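Local coordinates for nuclease-like protein (Chaetomium thermophilum, PDB 6GRD) that probably cuts Holliday junctions and 5'-flap DNA as a metal-dependent, structure-selective endonuclease of the XPG family, at residues G198-D203 / R275-P280; L380-I385 / D439-P444. All coordinates share one frame; numbering follows the deposited sequence.

Contact 1 of 2, residues G198-D203 / R275-P280; sequences GDYLPD and RYYTHP
Three tyrosines and no hydrogen bond between the two segments: Tyr200, on the loop, puts its ring against Tyr276 and Tyr277, two successive residues of the helix, and meets both at an oblique angle. With Tyr276 the ring centroids are 4.4 Å apart and the planes are turned 38° against each other. With Tyr277 the separation grows to 5.4 Å. Against the first partner it is the hydroxyl end of Tyr200 that does the touching, Tyr200 CZ lying 3.5 Å from Tyr276 CD2, while Tyr276 CG stands over one face of the Tyr200 ring, displaced toward its rim. The second partner works on the CD2-CE2 side of the same ring, with Tyr200 CE2 at 3.7 Å from Tyr277 CZ. Tyr277 does not aim its beta carbon at the loop, but with CG anti to the carbonyl carbon (chi1 -63°) its ring still extends to the loop backbone, bringing Tyr277 OH to 4.1 Å from Gly198 CA. The Tyr200 hydroxyl is hydrogen-bonded to Glu120 OE2, which fixes the far end of the central ring. Next to Tyr200 in sequence, Asp199 is a magnesium ligand, its side chain about 4 Å from those of the metal ligands Glu122 and Asp143, and it packs on a phosphate of the bound DNA. Tyr200 directly follows this ligand, so the cluster borders the metal site. In the fold, the loop runs between helices 174-179 and 210-218, where enzymes of this family lead into their helix-two-turn-helix DNA-binding region; helix 273-278 comes back against it after helix 234-249, and Glu120 sits just before helix 121-129.

Contact 2 of 2, residues L380-I385 / D439-P444; sequences LRVSFI and DLAWVP
Arg381 reaches Trp442 by starting with CG anti to the backbone N (chi1 -167°) and bending at chi2 (88°), which lays its chain across the indole at about a right angle. Arg381 CD sits over the six-membered ring, 3.5 Å from Trp442 CE2, and the guanidinium continues nearly flat above the five-membered ring in a cation-pi contact, with Arg381 CZ 4.4 Å from that ring's centroid. Leu440 CB covers the other guanidinium face, 3.6 Å from Arg381 CZ. With alanine at Trp442 the guanidinium would probably lose the surface it lies on and be freer to turn, and Arg369 would lose its cation-pi partner. The backbones pair as antiparallel strands, Val382 N giving a 3.0 Å hydrogen bond to Ala441 O, within a three-stranded sheet completed by strand 364-369; with helix 445-451 packed on it, this is consistent with the chromodomain-like fold of GEN1 relatives. On the opposite sheet face Val382 CG2 meets Val443 CG2 at 3.6 Å, and both side chains touch Leu448 of that helix. Phe384, its CG between backbone N and carbonyl carbon (chi1 58°), lies alongside Asp439, whose CB covers one ring face, while Ala441 N lies at the ring edge, 3.5 Å from Phe384 CE1; beyond, the ring packs on Leu334 of helix 318-340.

In the fold
The two contacts lie on opposite sides of the chain's centre, 48 Å apart between centres and about 35 Å between nearest atoms. They share no helix, strand or sheet, and they follow one another along the chain, itself the N-terminal portion of a longer protein. Contact 1 belongs to the nuclease part, at a metal ligand and within about 4 Å, nearest atom, of the bound DNA. Contact 2 joins two of the three strands of the small sheet in the GEN1 C-terminal family region, and its nearest atom is about 25 Å from that DNA. Helix 318-340, lying between them in sequence, packs against contact 2, so this sheet rests on the preceding helical region, well away from the annotated metal site.

Contact 1 of 2, residues G198-D203 / R275-P280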
# COMPACT_ATOMS: atom_id res chain seq x y z
N GLY A 198 -2.83 -22.47 -3.81
CA GLY A 198 -2.48 -21.08 -4.00
C GLY A 198 -3.12 -20.56 -5.27
O GLY A 198 -4.23 -20.96 -5.66
N ASP A 199 -2.40 -19.65 -5.94
CA ASP A 199 -2.88 -19.13 -7.21
C ASP A 199 -2.56 -20.06 -8.38
O ASP A 199 -3.44 -20.33 -9.21
CB ASP A 199 -2.31 -17.72 -7.46
CG ASP A 199 -3.03 -16.65 -6.64
OD1 ASP A 199 -2.81 -15.44 -6.91
OD2 ASP A 199 -3.82 -17.00 -5.74
N TYR A 200 -1.33 -20.59 -8.44
CA TYR A 200 -0.86 -21.40 -9.57
C TYR A 200 -1.27 -22.86 -9.45
O TYR A 200 -1.49 -23.52 -10.48
CB TYR A 200 0.66 -21.32 -9.70
CG TYR A 200 1.22 -20.08 -9.17
CD1 TYR A 200 0.90 -18.90 -9.70
CD2 TYR A 200 2.07 -20.09 -8.14
CE1 TYR A 200 1.40 -17.77 -9.22
CE2 TYR A 200 2.59 -18.95 -7.65
CZ TYR A 200 2.25 -17.80 -8.21
OH TYR A 200 2.75 -16.66 -7.74
N LEU A 201 -1.41 -23.34 -8.22
CA LEU A 201 -1.85 -24.70 -7.97
C LEU A 201 -3.00 -24.61 -6.98
O LEU A 201 -2.86 -24.97 -5.82
CB LEU A 201 -0.71 -25.53 -7.38
CG LEU A 201 -0.07 -26.57 -8.31
CD1 LEU A 201 0.39 -27.79 -7.53
CD2 LEU A 201 -1.05 -26.97 -9.41
N PRO A 202 -4.17 -24.13 -7.45
CA PRO A 202 -5.31 -23.95 -6.55
C PRO A 202 -5.72 -25.22 -5.83
O PRO A 202 -6.40 -25.14 -4.80
CB PRO A 202 -6.43 -23.45 -7.48
CG PRO A 202 -5.72 -22.87 -8.65
CD PRO A 202 -4.50 -23.72 -8.83
N ASP A 203 -5.33 -26.39 -6.34
CA ASP A 203 -5.65 -27.65 -5.67
C ASP A 203 -4.63 -27.95 -4.57
O ASP A 203 -4.94 -27.83 -3.38
CB ASP A 203 -5.70 -28.79 -6.69
CG ASP A 203 -6.92 -28.71 -7.61
OD1 ASP A 203 -7.89 -27.99 -7.26
OD2 ASP A 203 -6.93 -29.39 -8.66
N ARG A 275 9.67 -23.05 -6.62
CA ARG A 275 10.61 -22.00 -7.01
C ARG A 275 9.90 -20.69 -7.35
O ARG A 275 10.41 -19.61 -7.05
CB ARG A 275 11.48 -22.47 -8.17
N TYR A 276 8.70 -20.77 -7.94
CA TYR A 276 7.91 -19.57 -8.22
C TYR A 276 7.71 -18.71 -6.96
O TYR A 276 7.55 -17.49 -7.07
CB TYR A 276 6.56 -19.99 -8.81
CG TYR A 276 5.99 -19.13 -9.92
CD1 TYR A 276 5.90 -19.61 -11.23
CD2 TYR A 276 5.48 -17.85 -9.65
CE1 TYR A 276 5.36 -18.84 -12.26
CE2 TYR A 276 4.94 -17.06 -10.68
CZ TYR A 276 4.88 -17.57 -11.99
OH TYR A 276 4.34 -16.82 -13.03
N TYR A 277 7.73 -19.31 -5.77
CA TYR A 277 7.75 -18.49 -4.56
C TYR A 277 9.15 -18.16 -4.07
O TYR A 277 9.42 -17.01 -3.69
CB TYR A 277 7.02 -19.19 -3.42
CG TYR A 277 5.57 -19.41 -3.66
CD1 TYR A 277 4.67 -18.35 -3.70
CD2 TYR A 277 5.08 -20.69 -3.85
CE1 TYR A 277 3.32 -18.57 -3.92
CE2 TYR A 277 3.76 -20.92 -4.07
CZ TYR A 277 2.88 -19.86 -4.10
OH TYR A 277 1.55 -20.15 -4.32
N THR A 278 10.04 -19.17 -4.02
CA THR A 278 11.30 -19.02 -3.31
C THR A 278 12.29 -18.17 -4.10
O THR A 278 13.17 -17.54 -3.51
CB THR A 278 11.92 -20.39 -2.99
OG1 THR A 278 11.82 -21.26 -4.13
CG2 THR A 278 11.19 -21.06 -1.84
N HIS A 279 12.13 -18.13 -5.43
CA HIS A 279 13.01 -17.37 -6.32
C HIS A 279 12.17 -16.72 -7.42
O HIS A 279 12.41 -16.94 -8.62
CB HIS A 279 14.09 -18.27 -6.91
CG HIS A 279 15.01 -18.87 -5.88
ND1 HIS A 279 15.93 -18.12 -5.18
CD2 HIS A 279 15.12 -20.14 -5.42
CE1 HIS A 279 16.58 -18.91 -4.34
NE2 HIS A 279 16.11 -20.14 -4.47
N PRO A 280 11.19 -15.89 -7.05
CA PRO A 280 10.25 -15.38 -8.06
C PRO A 280 10.96 -14.53 -9.11
O PRO A 280 12.02 -13.94 -8.87
CB PRO A 280 9.28 -14.54 -7.23
CG PRO A 280 10.14 -14.01 -6.09
CD PRO A 280 11.06 -15.18 -5.77

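Contact 2 of 2, residues L380-I385 / D439-P444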
# COMPACT_ATOMS: atom_id res chain seq x y z
N LEU A 380 -2.96 20.44 13.21
CA LEU A 380 -3.36 21.83 13.36
C LEU A 380 -4.29 22.25 12.23
O LEU A 380 -4.23 21.73 11.11
CB LEU A 380 -2.16 22.79 13.42
CG LEU A 380 -1.13 22.39 14.50
CD1 LEU A 380 0.22 23.08 14.35
CD2 LEU A 380 -1.70 22.61 15.87
N ARG A 381 -5.16 23.20 12.56
CA ARG A 381 -6.15 23.70 11.62
C ARG A 381 -5.52 24.86 10.86
O ARG A 381 -5.37 25.96 11.41
CB ARG A 381 -7.43 24.11 12.34
CG ARG A 381 -8.59 24.35 11.39
CD ARG A 381 -9.33 23.04 11.15
NE ARG A 381 -10.67 23.28 10.61
CZ ARG A 381 -11.20 22.69 9.55
NH1 ARG A 381 -10.51 21.81 8.84
NH2 ARG A 381 -12.44 23.01 9.19
N VAL A 382 -5.18 24.62 9.61
CA VAL A 382 -4.48 25.61 8.80
C VAL A 382 -5.46 26.32 7.87
O VAL A 382 -6.35 25.69 7.28
CB VAL A 382 -3.33 24.97 8.01
CG1 VAL A 382 -2.28 24.48 8.97
CG2 VAL A 382 -3.84 23.82 7.18
N SER A 383 -5.29 27.63 7.75
CA SER A 383 -6.04 28.46 6.81
C SER A 383 -5.19 28.70 5.56
O SER A 383 -3.98 28.93 5.66
CB SER A 383 -6.40 29.79 7.47
OG SER A 383 -6.96 30.69 6.54
N PHE A 384 -5.82 28.64 4.39
CA PHE A 384 -5.07 28.80 3.15
C PHE A 384 -5.98 29.30 2.04
O PHE A 384 -7.21 29.16 2.11
CB PHE A 384 -4.37 27.49 2.74
CG PHE A 384 -5.32 26.33 2.56
CD1 PHE A 384 -5.79 25.62 3.66
CD2 PHE A 384 -5.74 25.95 1.29
CE1 PHE A 384 -6.68 24.55 3.50
CE2 PHE A 384 -6.64 24.88 1.12
CZ PHE A 384 -7.10 24.18 2.23
N ILE A 385 -5.38 29.88 1.00
CA ILE A 385 -6.12 30.36 -0.16
C ILE A 385 -6.03 29.29 -1.24
O ILE A 385 -4.95 29.11 -1.84
CB ILE A 385 -5.60 31.72 -0.67
CG1 ILE A 385 -6.16 32.89 0.14
CG2 ILE A 385 -6.18 31.98 -2.05
CD1 ILE A 385 -6.01 32.81 1.61
N ASP A 439 -9.67 28.73 3.03
CA ASP A 439 -10.22 27.41 3.34
C ASP A 439 -9.43 26.85 4.52
O ASP A 439 -8.41 27.41 4.93
CB ASP A 439 -10.18 26.47 2.12
CG ASP A 439 -11.25 25.37 2.18
OD1 ASP A 439 -12.09 25.39 3.11
OD2 ASP A 439 -11.27 24.49 1.28
N LEU A 440 -9.93 25.74 5.07
CA LEU A 440 -9.42 25.17 6.31
C LEU A 440 -9.28 23.66 6.18
O LEU A 440 -10.26 22.96 5.93
CB LEU A 440 -10.32 25.52 7.50
CG LEU A 440 -10.74 26.96 7.61
CD1 LEU A 440 -11.79 27.13 8.69
CD2 LEU A 440 -9.49 27.76 7.92
N ALA A 441 -8.06 23.17 6.39
CA ALA A 441 -7.73 21.75 6.41
C ALA A 441 -7.07 21.39 7.73
O ALA A 441 -6.36 22.21 8.33
CB ALA A 441 -6.76 21.39 5.26
N TRP A 442 -7.15 20.13 8.10
CA TRP A 442 -6.44 19.65 9.25
C TRP A 442 -5.19 19.03 8.68
O TRP A 442 -5.27 18.17 7.84
CB TRP A 442 -7.20 18.55 9.96
CG TRP A 442 -8.28 19.01 10.85
CD1 TRP A 442 -9.59 18.86 10.65
CD2 TRP A 442 -8.14 19.65 12.10
NE1 TRP A 442 -10.29 19.38 11.68
CE2 TRP A 442 -9.41 19.88 12.59
CE3 TRP A 442 -7.05 20.07 12.85
CZ2 TRP A 442 -9.64 20.50 13.78
CZ3 TRP A 442 -7.28 20.68 14.03
CH2 TRP A 442 -8.56 20.89 14.49
N VAL A 443 -4.02 19.46 9.12
CA VAL A 443 -2.77 18.91 8.63
C VAL A 443 -1.90 18.49 9.80
O VAL A 443 -1.80 19.22 10.74
CB VAL A 443 -2.03 19.96 7.83
CG1 VAL A 443 -0.70 19.43 7.38
CG2 VAL A 443 -2.84 20.39 6.64
N PRO A 444 -1.28 17.30 9.75
CA PRO A 444 -0.43 16.84 10.83
C PRO A 444 0.63 17.83 11.20
O PRO A 444 1.28 18.41 10.37
CB PRO A 444 0.24 15.63 10.22
CG PRO A 444 -0.77 15.10 9.33
CD PRO A 444 -1.34 16.31 8.68